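Local structure of uracil-DNA glycosylase (Epstein-Barr virus, 6LYJ) at residues A[173-178]-A[195-200]; A[83-88]-A[241-246]; A[70-75]-A[168-173]. The protein is a viral member of the uracil-DNA glycosylase superfamily, an alpha/beta protein built round a four-stranded parallel beta sheet. All blocks are in the same frame, centred on the assembly; numbering follows the deposited sequence.

Contact 1. Residues A[173-178]-A[195-200]; sequences HVISLL and GDKASL
Ser176 OG and the backbone of Leu200 are joined by one water, which donates to Leu200 O over 2.7 Å and lies 2.8 Å from Ser176 OG. The same hydroxyl bonds to Asp172 O one turn back in its own helix, an arrangement consistent with chi1 of -66°, which sets OG beside the backbone N. Two groups therefore hold this oxygen while Leu200 CD2 lies alongside, 3.7 Å from Ser176 OG. Beside this polar link the contact is apolar. Ile175 uses both branches. Its CG2, anti to the backbone N, meets Leu200 CB at 4.0 Å, whereas the longer branch reaches on to Lys197, with CD1 4.2 Å from Lys197 CG. Against each of these partners the Ile175 side chain runs at about a right angle. Lys197 starts toward the helix but bends at chi2 (-57°); its nearest atom to Ile175 is CG, and the ammonium group ends in a salt bridge with Asp172. The contact ties helix 167-181, which packs on the parallel sheet of this alpha/beta fold, to the short 3-10 turn that follows helix 191-195. Ile175 also rests on Leu148 of strand 145-149, placing the contact where the helix, that strand and the loop converge.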
loop_
_atom_site.group_PDB
_atom_site.type_symbol
_atom_site.label_atom_id
_atom_site.label_comp_id
_atom_site.label_asym_id
_atom_site.label_seq_id
_atom_site.Cartn_x
_atom_site.Cartn_y
_atom_site.Cartn_z
ATOM N N HIS A 173 -1.802 -3.928 -17.868
ATOM C CA HIS A 173 -1.152 -3.851 -19.171
ATOM C C HIS A 173 0.236 -3.229 -19.045
ATOM O O HIS A 173 1.189 -3.683 -19.691
ATOM C CB HIS A 173 -2.030 -3.061 -20.143
ATOM C CG HIS A 173 -1.488 -2.992 -21.540
ATOM N ND1 HIS A 173 -1.484 -4.075 -22.391
ATOM C CD2 HIS A 173 -0.963 -1.961 -22.241
ATOM C CE1 HIS A 173 -0.962 -3.718 -23.552
ATOM N NE2 HIS A 173 -0.641 -2.439 -23.487
ATOM N N VAL A 174 0.364 -2.191 -18.213
ATOM C CA VAL A 174 1.666 -1.570 -17.966
ATOM C C VAL A 174 2.658 -2.592 -17.419
ATOM O O VAL A 174 3.815 -2.650 -17.851
ATOM C CB VAL A 174 1.520 -0.370 -17.013
ATOM C CG1 VAL A 174 2.889 0.076 -16.513
ATOM C CG2 VAL A 174 0.812 0.781 -17.712
ATOM N N ILE A 175 2.227 -3.399 -16.446
ATOM C CA ILE A 175 3.111 -4.420 -15.878
ATOM C C ILE A 175 3.540 -5.407 -16.958
ATOM O O ILE A 175 4.723 -5.767 -17.072
ATOM C CB ILE A 175 2.420 -5.129 -14.698
ATOM C CG1 ILE A 175 2.204 -4.146 -13.541
ATOM C CG2 ILE A 175 3.230 -6.346 -14.242
ATOM C CD1 ILE A 175 1.246 -4.654 -12.461
ATOM N N SER A 176 2.573 -5.873 -17.754
ATOM C CA SER A 176 2.869 -6.822 -18.822
ATOM C C SER A 176 3.888 -6.245 -19.795
ATOM O O SER A 176 4.838 -6.927 -20.201
ATOM C CB SER A 176 1.583 -7.200 -19.559
ATOM O OG SER A 176 0.703 -7.926 -18.716
ATOM N N LEU A 177 3.715 -4.978 -20.162
ATOM C CA LEU A 177 4.608 -4.362 -21.133
ATOM C C LEU A 177 5.985 -4.113 -20.535
ATOM O O LEU A 177 6.992 -4.219 -21.235
ATOM C CB LEU A 177 3.994 -3.073 -21.674
ATOM C CG LEU A 177 3.347 -3.259 -23.050
ATOM C CD1 LEU A 177 2.376 -4.433 -23.045
ATOM C CD2 LEU A 177 2.639 -1.998 -23.485
ATOM N N LEU A 178 6.056 -3.770 -19.249
ATOM C CA LEU A 178 7.361 -3.647 -18.604
ATOM C C LEU A 178 8.102 -4.976 -18.647
ATOM O O LEU A 178 9.291 -5.029 -18.978
ATOM C CB LEU A 178 7.197 -3.166 -17.162
ATOM C CG LEU A 178 6.759 -1.715 -16.950
ATOM C CD1 LEU A 178 6.273 -1.529 -15.531
ATOM C CD2 LEU A 178 7.907 -0.755 -17.255
ATOM N N GLY A 195 0.869 -9.806 -5.049
ATOM C CA GLY A 195 1.312 -11.127 -5.462
ATOM C C GLY A 195 0.491 -11.692 -6.603
ATOM O O GLY A 195 0.996 -12.483 -7.403
ATOM N N ASP A 196 -0.777 -11.287 -6.701
ATOM C CA ASP A 196 -1.619 -11.765 -7.793
ATOM C C ASP A 196 -1.105 -11.319 -9.158
ATOM O O ASP A 196 -1.501 -11.899 -10.175
ATOM C CB ASP A 196 -3.058 -11.285 -7.608
ATOM C CG ASP A 196 -4.042 -12.050 -8.481
ATOM O OD1 ASP A 196 -3.936 -13.293 -8.542
ATOM O OD2 ASP A 196 -4.911 -11.411 -9.114
ATOM N N LYS A 197 -0.235 -10.308 -9.207
ATOM C CA LYS A 197 0.277 -9.785 -10.467
ATOM C C LYS A 197 1.470 -10.573 -10.992
ATOM O O LYS A 197 1.916 -10.308 -12.115
ATOM C CB LYS A 197 0.686 -8.316 -10.303
ATOM C CG LYS A 197 -0.413 -7.418 -9.774
ATOM C CD LYS A 197 -1.644 -7.486 -10.658
ATOM C CE LYS A 197 -2.827 -6.803 -9.999
ATOM N NZ LYS A 197 -4.031 -6.896 -10.857
ATOM N N ALA A 198 1.987 -11.525 -10.208
ATOM C CA ALA A 198 3.183 -12.268 -10.596
ATOM C C ALA A 198 2.999 -12.986 -11.927
ATOM O O ALA A 198 3.938 -13.078 -12.728
ATOM C CB ALA A 198 3.551 -13.269 -9.499
ATOM N N SER A 199 1.794 -13.500 -12.181
ATOM C CA SER A 199 1.525 -14.232 -13.411
ATOM C C SER A 199 1.600 -13.353 -14.654
ATOM O O SER A 199 1.583 -13.887 -15.768
ATOM C CB SER A 199 0.153 -14.901 -13.321
ATOM O OG SER A 199 -0.872 -13.930 -13.184
ATOM N N LEU A 200 1.671 -12.031 -14.492
ATOM C CA LEU A 200 1.888 -11.126 -15.613
ATOM C C LEU A 200 3.355 -10.998 -16.000
ATOM O O LEU A 200 3.647 -10.480 -17.084
ATOM C CB LEU A 200 1.342 -9.733 -15.282
ATOM C CG LEU A 200 -0.152 -9.599 -14.981
ATOM C CD1 LEU A 200 -0.489 -8.174 -14.558
ATOM C CD2 LEU A 200 -0.966 -9.998 -16.196
HETATM O O HOH W 1 1.898 -10.398 -19.188
#

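Contact 2. Residues A[83-88]-A[241-246]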
loop_
_atom_site.group_PDB
_atom_site.type_symbol
_atom_site.label_atom_id
_atom_site.label_comp_id
_atom_site.label_asym_id
_atom_site.label_seq_id
_atom_site.Cartn_x
_atom_site.Cartn_y
_atom_site.Cartn_z
ATOM N N ILE A 83 13.842 1.797 -16.447
ATOM C CA ILE A 83 13.265 1.230 -15.232
ATOM C C ILE A 83 14.010 -0.045 -14.859
ATOM O O ILE A 83 14.260 -0.911 -15.707
ATOM C CB ILE A 83 11.762 0.979 -15.415
ATOM C CG1 ILE A 83 11.025 2.320 -15.512
ATOM C CG2 ILE A 83 11.216 0.109 -14.284
ATOM C CD1 ILE A 83 9.598 2.208 -15.972
ATOM N N LYS A 84 14.399 -0.146 -13.585
ATOM C CA LYS A 84 15.142 -1.282 -13.056
ATOM C C LYS A 84 14.416 -2.028 -11.950
ATOM O O LYS A 84 14.699 -3.207 -11.732
ATOM C CB LYS A 84 16.510 -0.835 -12.509
ATOM C CG LYS A 84 17.446 -0.236 -13.539
ATOM C CD LYS A 84 18.614 0.468 -12.860
ATOM C CE LYS A 84 19.553 1.092 -13.877
ATOM N NZ LYS A 84 20.696 1.799 -13.230
ATOM N N VAL A 85 13.529 -1.361 -11.215
ATOM C CA VAL A 85 12.786 -1.966 -10.119
ATOM C C VAL A 85 11.351 -1.466 -10.195
ATOM O O VAL A 85 11.113 -0.267 -10.374
ATOM C CB VAL A 85 13.402 -1.640 -8.741
ATOM C CG1 VAL A 85 12.606 -2.312 -7.628
ATOM C CG2 VAL A 85 14.853 -2.077 -8.681
ATOM N N VAL A 86 10.397 -2.384 -10.068
ATOM C CA VAL A 86 8.976 -2.060 -10.010
ATOM C C VAL A 86 8.461 -2.480 -8.641
ATOM O O VAL A 86 8.628 -3.637 -8.237
ATOM C CB VAL A 86 8.177 -2.746 -11.130
ATOM C CG1 VAL A 86 6.697 -2.411 -10.995
ATOM C CG2 VAL A 86 8.688 -2.300 -12.493
ATOM N N ILE A 87 7.868 -1.534 -7.921
ATOM C CA ILE A 87 7.235 -1.780 -6.631
ATOM C C ILE A 87 5.752 -1.476 -6.794
ATOM O O ILE A 87 5.386 -0.369 -7.211
ATOM C CB ILE A 87 7.856 -0.916 -5.523
ATOM C CG1 ILE A 87 9.351 -1.222 -5.385
ATOM C CG2 ILE A 87 7.139 -1.149 -4.204
ATOM C CD1 ILE A 87 10.082 -0.296 -4.446
ATOM N N LEU A 88 4.902 -2.450 -6.467
ATOM C CA LEU A 88 3.460 -2.321 -6.642
ATOM C C LEU A 88 2.773 -1.947 -5.336
ATOM O O LEU A 88 2.975 -2.602 -4.307
ATOM C CB LEU A 88 2.851 -3.621 -7.171
ATOM C CG LEU A 88 3.270 -4.077 -8.567
ATOM C CD1 LEU A 88 2.311 -5.136 -9.077
ATOM C CD2 LEU A 88 3.327 -2.891 -9.522
ATOM N N ASN A 241 21.784 -6.897 -6.063
ATOM C CA ASN A 241 22.596 -8.009 -6.555
ATOM C C ASN A 241 22.204 -8.380 -7.979
ATOM O O ASN A 241 23.068 -8.608 -8.836
ATOM C CB ASN A 241 22.468 -9.226 -5.637
ATOM C CG ASN A 241 23.090 -9.002 -4.275
ATOM O OD1 ASN A 241 23.862 -8.063 -4.077
ATOM N ND2 ASN A 241 22.775 -9.880 -3.330
ATOM N N PHE A 242 20.898 -8.443 -8.245
ATOM C CA PHE A 242 20.430 -8.750 -9.590
ATOM C C PHE A 242 20.911 -7.699 -10.579
ATOM O O PHE A 242 21.463 -8.029 -11.636
ATOM C CB PHE A 242 18.904 -8.853 -9.596
ATOM C CG PHE A 242 18.309 -9.097 -10.953
ATOM C CD1 PHE A 242 18.239 -10.382 -11.472
ATOM C CD2 PHE A 242 17.787 -8.049 -11.699
ATOM C CE1 PHE A 242 17.680 -10.616 -12.719
ATOM C CE2 PHE A 242 17.223 -8.277 -12.944
ATOM C CZ PHE A 242 17.169 -9.563 -13.454
ATOM N N LEU A 243 20.741 -6.420 -10.228
ATOM C CA LEU A 243 21.143 -5.351 -11.138
ATOM C C LEU A 243 22.638 -5.422 -11.430
ATOM O O LEU A 243 23.063 -5.230 -12.576
ATOM C CB LEU A 243 20.761 -3.988 -10.556
ATOM C CG LEU A 243 19.260 -3.727 -10.375
ATOM C CD1 LEU A 243 19.004 -2.351 -9.763
ATOM C CD2 LEU A 243 18.524 -3.872 -11.703
ATOM N N ARG A 244 23.449 -5.702 -10.408
ATOM C CA ARG A 244 24.887 -5.827 -10.620
ATOM C C ARG A 244 25.198 -6.996 -11.547
ATOM O O ARG A 244 26.032 -6.880 -12.451
ATOM C CB ARG A 244 25.617 -6.009 -9.290
ATOM C CG ARG A 244 27.132 -6.094 -9.454
ATOM C CD ARG A 244 27.884 -6.085 -8.126
ATOM N NE ARG A 244 27.417 -7.120 -7.207
ATOM C CZ ARG A 244 26.619 -6.907 -6.168
ATOM N NH1 ARG A 244 26.267 -7.918 -5.387
ATOM N NH2 ARG A 244 26.176 -5.685 -5.911
ATOM N N GLU A 245 24.524 -8.130 -11.335
ATOM C CA GLU A 245 24.728 -9.301 -12.186
ATOM C C GLU A 245 24.388 -9.005 -13.645
ATOM O O GLU A 245 25.043 -9.524 -14.558
ATOM C CB GLU A 245 23.894 -10.468 -11.657
ATOM C CG GLU A 245 23.843 -11.685 -12.563
ATOM C CD GLU A 245 22.757 -12.663 -12.153
ATOM O OE1 GLU A 245 22.131 -13.265 -13.050
ATOM O OE2 GLU A 245 22.522 -12.818 -10.935
ATOM N N LYS A 246 23.376 -8.178 -13.889
ATOM C CA LYS A 246 22.961 -7.868 -15.251
ATOM C C LYS A 246 23.705 -6.672 -15.838
ATOM O O LYS A 246 23.373 -6.233 -16.944
ATOM C CB LYS A 246 21.452 -7.613 -15.297
ATOM C CG LYS A 246 20.602 -8.819 -14.924
ATOM C CD LYS A 246 20.785 -9.950 -15.918
ATOM C CE LYS A 246 19.814 -11.090 -15.643
ATOM N NZ LYS A 246 19.900 -12.150 -16.687
#
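Leu243 directs its two methyl groups from helix 235-245 at the start of strand 85-89, a central strand of the parallel sheet in this alpha/beta fold. The leucine points toward the strand, whereas in Lys84 and Val85 the bond to CB runs across the line of approach, so the methyl pair meets the near parts of both residues. In Leu243 the CG lies anti to the carbonyl carbon (chi1 -64°), a setting that carries both methyls to the strand side of the helix. CD2 touches the root of the lysine, 3.7 Å from Lys84 CB, and also lies 3.9 Å from the backbone oxygen Lys84 O. CD1 shares Lys84 CB, at 4.0 Å, and turns to the neighbouring valine. Beyond CG the lysine chain is extended and leaves the leucine behind, carrying NZ to a hydrogen bond with Gly249 O; its aliphatic root thus serves the packing and its charged end a separate backbone oxygen. Leu243 also packs on Ile251, in the loop after its helix. The sheet side of the contact is completed by Val85, whose CG2 stands 4.3 Å from Leu243 CD1.

Contact 3. Residues A[70-75]-A[168-173]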
loop_
_atom_site.group_PDB
_atom_site.type_symbol
_atom_site.label_atom_id
_atom_site.label_comp_id
_atom_site.label_asym_id
_atom_site.label_seq_id
_atom_site.Cartn_x
_atom_site.Cartn_y
_atom_site.Cartn_z
ATOM N N MET A 70 -1.448 14.929 -11.195
ATOM C CA MET A 70 -0.532 14.156 -10.375
ATOM C C MET A 70 -0.774 12.656 -10.442
ATOM O O MET A 70 0.053 11.897 -9.928
ATOM C CB MET A 70 -0.604 14.613 -8.908
ATOM C CG MET A 70 -0.102 16.032 -8.673
ATOM S SD MET A 70 1.635 16.250 -9.128
ATOM C CE MET A 70 2.426 15.129 -7.971
ATOM N N CYS A 71 -1.877 12.199 -11.047
ATOM C CA CYS A 71 -2.145 10.764 -11.027
ATOM C C CYS A 71 -1.181 9.975 -11.905
ATOM O O CYS A 71 -1.103 8.752 -11.754
ATOM C CB CYS A 71 -3.594 10.468 -11.439
ATOM S SG CYS A 71 -3.996 10.660 -13.195
ATOM N N MET A 72 -0.437 10.636 -12.796
ATOM C CA MET A 72 0.615 9.995 -13.579
ATOM C C MET A 72 2.014 10.423 -13.149
ATOM O O MET A 72 2.968 10.255 -13.917
ATOM C CB MET A 72 0.423 10.276 -15.072
ATOM C CG MET A 72 -0.907 9.808 -15.642
ATOM S SD MET A 72 -1.171 8.030 -15.461
ATOM C CE MET A 72 -2.793 7.854 -16.202
ATOM N N ALA A 73 2.157 11.000 -11.952
ATOM C CA ALA A 73 3.477 11.446 -11.511
ATOM C C ALA A 73 4.479 10.301 -11.487
ATOM O O ALA A 73 5.666 10.508 -11.766
ATOM C CB ALA A 73 3.387 12.099 -10.129
ATOM N N TRP A 74 4.014 9.085 -11.179
ATOM C CA TRP A 74 4.873 7.905 -11.155
ATOM C C TRP A 74 5.568 7.646 -12.484
ATOM O O TRP A 74 6.549 6.896 -12.520
ATOM C CB TRP A 74 4.053 6.671 -10.781
ATOM C CG TRP A 74 2.873 6.468 -11.682
ATOM C CD1 TRP A 74 1.612 6.968 -11.511
ATOM C CD2 TRP A 74 2.851 5.741 -12.916
ATOM N NE1 TRP A 74 0.802 6.582 -12.550
ATOM C CE2 TRP A 74 1.538 5.829 -13.428
ATOM C CE3 TRP A 74 3.806 5.013 -13.629
ATOM C CZ2 TRP A 74 1.161 5.221 -14.624
ATOM C CZ3 TRP A 74 3.427 4.408 -14.818
ATOM C CH2 TRP A 74 2.118 4.518 -15.303
ATOM N N ALA A 75 5.083 8.232 -13.574
ATOM C CA ALA A 75 5.655 7.997 -14.889
ATOM C C ALA A 75 6.630 9.081 -15.332
ATOM O O ALA A 75 7.205 8.960 -16.416
ATOM C CB ALA A 75 4.535 7.861 -15.925
ATOM N N ALA A 168 -7.350 -0.991 -13.154
ATOM C CA ALA A 168 -6.662 -2.274 -13.034
ATOM C C ALA A 168 -6.291 -2.843 -14.400
ATOM O O ALA A 168 -5.201 -3.402 -14.570
ATOM C CB ALA A 168 -7.526 -3.268 -12.254
ATOM N N TRP A 169 -7.176 -2.699 -15.389
ATOM C CA TRP A 169 -6.827 -3.092 -16.754
ATOM C C TRP A 169 -5.585 -2.350 -17.241
ATOM O O TRP A 169 -4.658 -2.958 -17.796
ATOM C CB TRP A 169 -8.011 -2.830 -17.689
ATOM C CG TRP A 169 -7.607 -2.682 -19.119
ATOM C CD1 TRP A 169 -7.386 -3.684 -20.017
ATOM C CD2 TRP A 169 -7.346 -1.456 -19.811
ATOM N NE1 TRP A 169 -7.011 -3.157 -21.230
ATOM C CE2 TRP A 169 -6.977 -1.791 -21.128
ATOM C CE3 TRP A 169 -7.390 -0.106 -19.444
ATOM C CZ2 TRP A 169 -6.655 -0.825 -22.081
ATOM C CZ3 TRP A 169 -7.066 0.850 -20.392
ATOM C CH2 TRP A 169 -6.708 0.485 -21.694
ATOM N N PHE A 170 -5.525 -1.040 -16.989
ATOM C CA PHE A 170 -4.415 -0.240 -17.496
ATOM C C PHE A 170 -3.109 -0.621 -16.811
ATOM O O PHE A 170 -2.087 -0.820 -17.476
ATOM C CB PHE A 170 -4.705 1.251 -17.318
ATOM C CG PHE A 170 -3.529 2.136 -17.648
ATOM C CD1 PHE A 170 -3.029 2.188 -18.940
ATOM C CD2 PHE A 170 -2.928 2.915 -16.670
ATOM C CE1 PHE A 170 -1.939 2.994 -19.253
ATOM C CE2 PHE A 170 -1.841 3.731 -16.979
ATOM C CZ PHE A 170 -1.350 3.768 -18.270
ATOM N N THR A 171 -3.114 -0.708 -15.476
ATOM C CA THR A 171 -1.870 -1.010 -14.774
ATOM C C THR A 171 -1.430 -2.456 -14.992
ATOM O O THR A 171 -0.222 -2.725 -15.042
ATOM C CB THR A 171 -1.996 -0.688 -13.280
ATOM O OG1 THR A 171 -3.136 -1.352 -12.717
ATOM C CG2 THR A 171 -2.130 0.817 -13.075
ATOM N N ASP A 172 -2.374 -3.397 -15.137
ATOM C CA ASP A 172 -2.021 -4.742 -15.582
ATOM C C ASP A 172 -1.274 -4.694 -16.908
ATOM O O ASP A 172 -0.245 -5.362 -17.085
ATOM C CB ASP A 172 -3.279 -5.602 -15.728
ATOM C CG ASP A 172 -3.754 -6.197 -14.410
ATOM O OD1 ASP A 172 -3.111 -5.970 -13.364
ATOM O OD2 ASP A 172 -4.786 -6.897 -14.435
ATOM N N HIS A 173 -1.802 -3.928 -17.868
ATOM C CA HIS A 173 -1.152 -3.851 -19.171
ATOM C C HIS A 173 0.236 -3.229 -19.045
ATOM O O HIS A 173 1.189 -3.683 -19.691
ATOM C CB HIS A 173 -2.030 -3.061 -20.143
ATOM C CG HIS A 173 -1.488 -2.992 -21.540
ATOM N ND1 HIS A 173 -1.484 -4.075 -22.391
ATOM C CD2 HIS A 173 -0.963 -1.961 -22.241
ATOM C CE1 HIS A 173 -0.962 -3.718 -23.552
ATOM N NE2 HIS A 173 -0.641 -2.439 -23.487
#
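Segment 70-75 folds through a type I turn from Met70 to Ala73 into a short 3-10 turn facing helix 167-181, and the two backbones stay well apart, the nearest CA atoms, those of Met72 and Thr171, being 11.3 Å from each other. Long side chains bridge this separation. The ring of Phe170 comes from the helix, with CG anti to the backbone N (chi1 172°), and meets the indole of Trp74 rim to rim: Phe170 CE2 and Trp74 CZ2 are 4.1 Å apart, each at the edge of the other ring and near its plane. The two planes are inclined to each other by roughly 55°, so the rims meet and neither ring lies over the other. Met72 adds a second apolar touch at the same ring atom, its terminal CE lying 4.3 Å from Phe170 CE2. Trp74 has chi1 of 55°, placing CG between the backbone N and the carbonyl carbon; the indole lies back against its own turn, where Ala75 CB covers part of one face and NE1 makes a weak hydrogen bond to Cys71 O at 3.0 Å. Further round, Trp74 meets Trp34 edge-to-face and packs on Leu146 and Leu148 of strand 145-149, while Phe170 rests on Leu38 of helix 32-38. This buried aromatic and methionine cluster is plain core packing, joining the loop before strand 85-89 to a helix that flanks the parallel sheet of the alpha/beta fold.

How the contacts relate
Contacts 1 and 3 use successive turns of helix 167-181 and share His173, with centres 12 Å apart. Asp172 OD1 of contact 3 links them, 2.8 Å from Lys197 NZ and 3.6 Å from Leu200 CD1 of contact 1. Contact 1 also meets contact 2 through the core: Leu88 CD1 lies 3.6 Å from Ile175 CD1 and equally close to Lys197 CG, while Leu178 packs on Ile83 and Val86. Contacts 2 and 3 do not touch, their nearest atoms being about 7 Å apart. Along the chain, contact 1 is nested within the loop closed by contact 2, whereas contacts 2 and 3 cross.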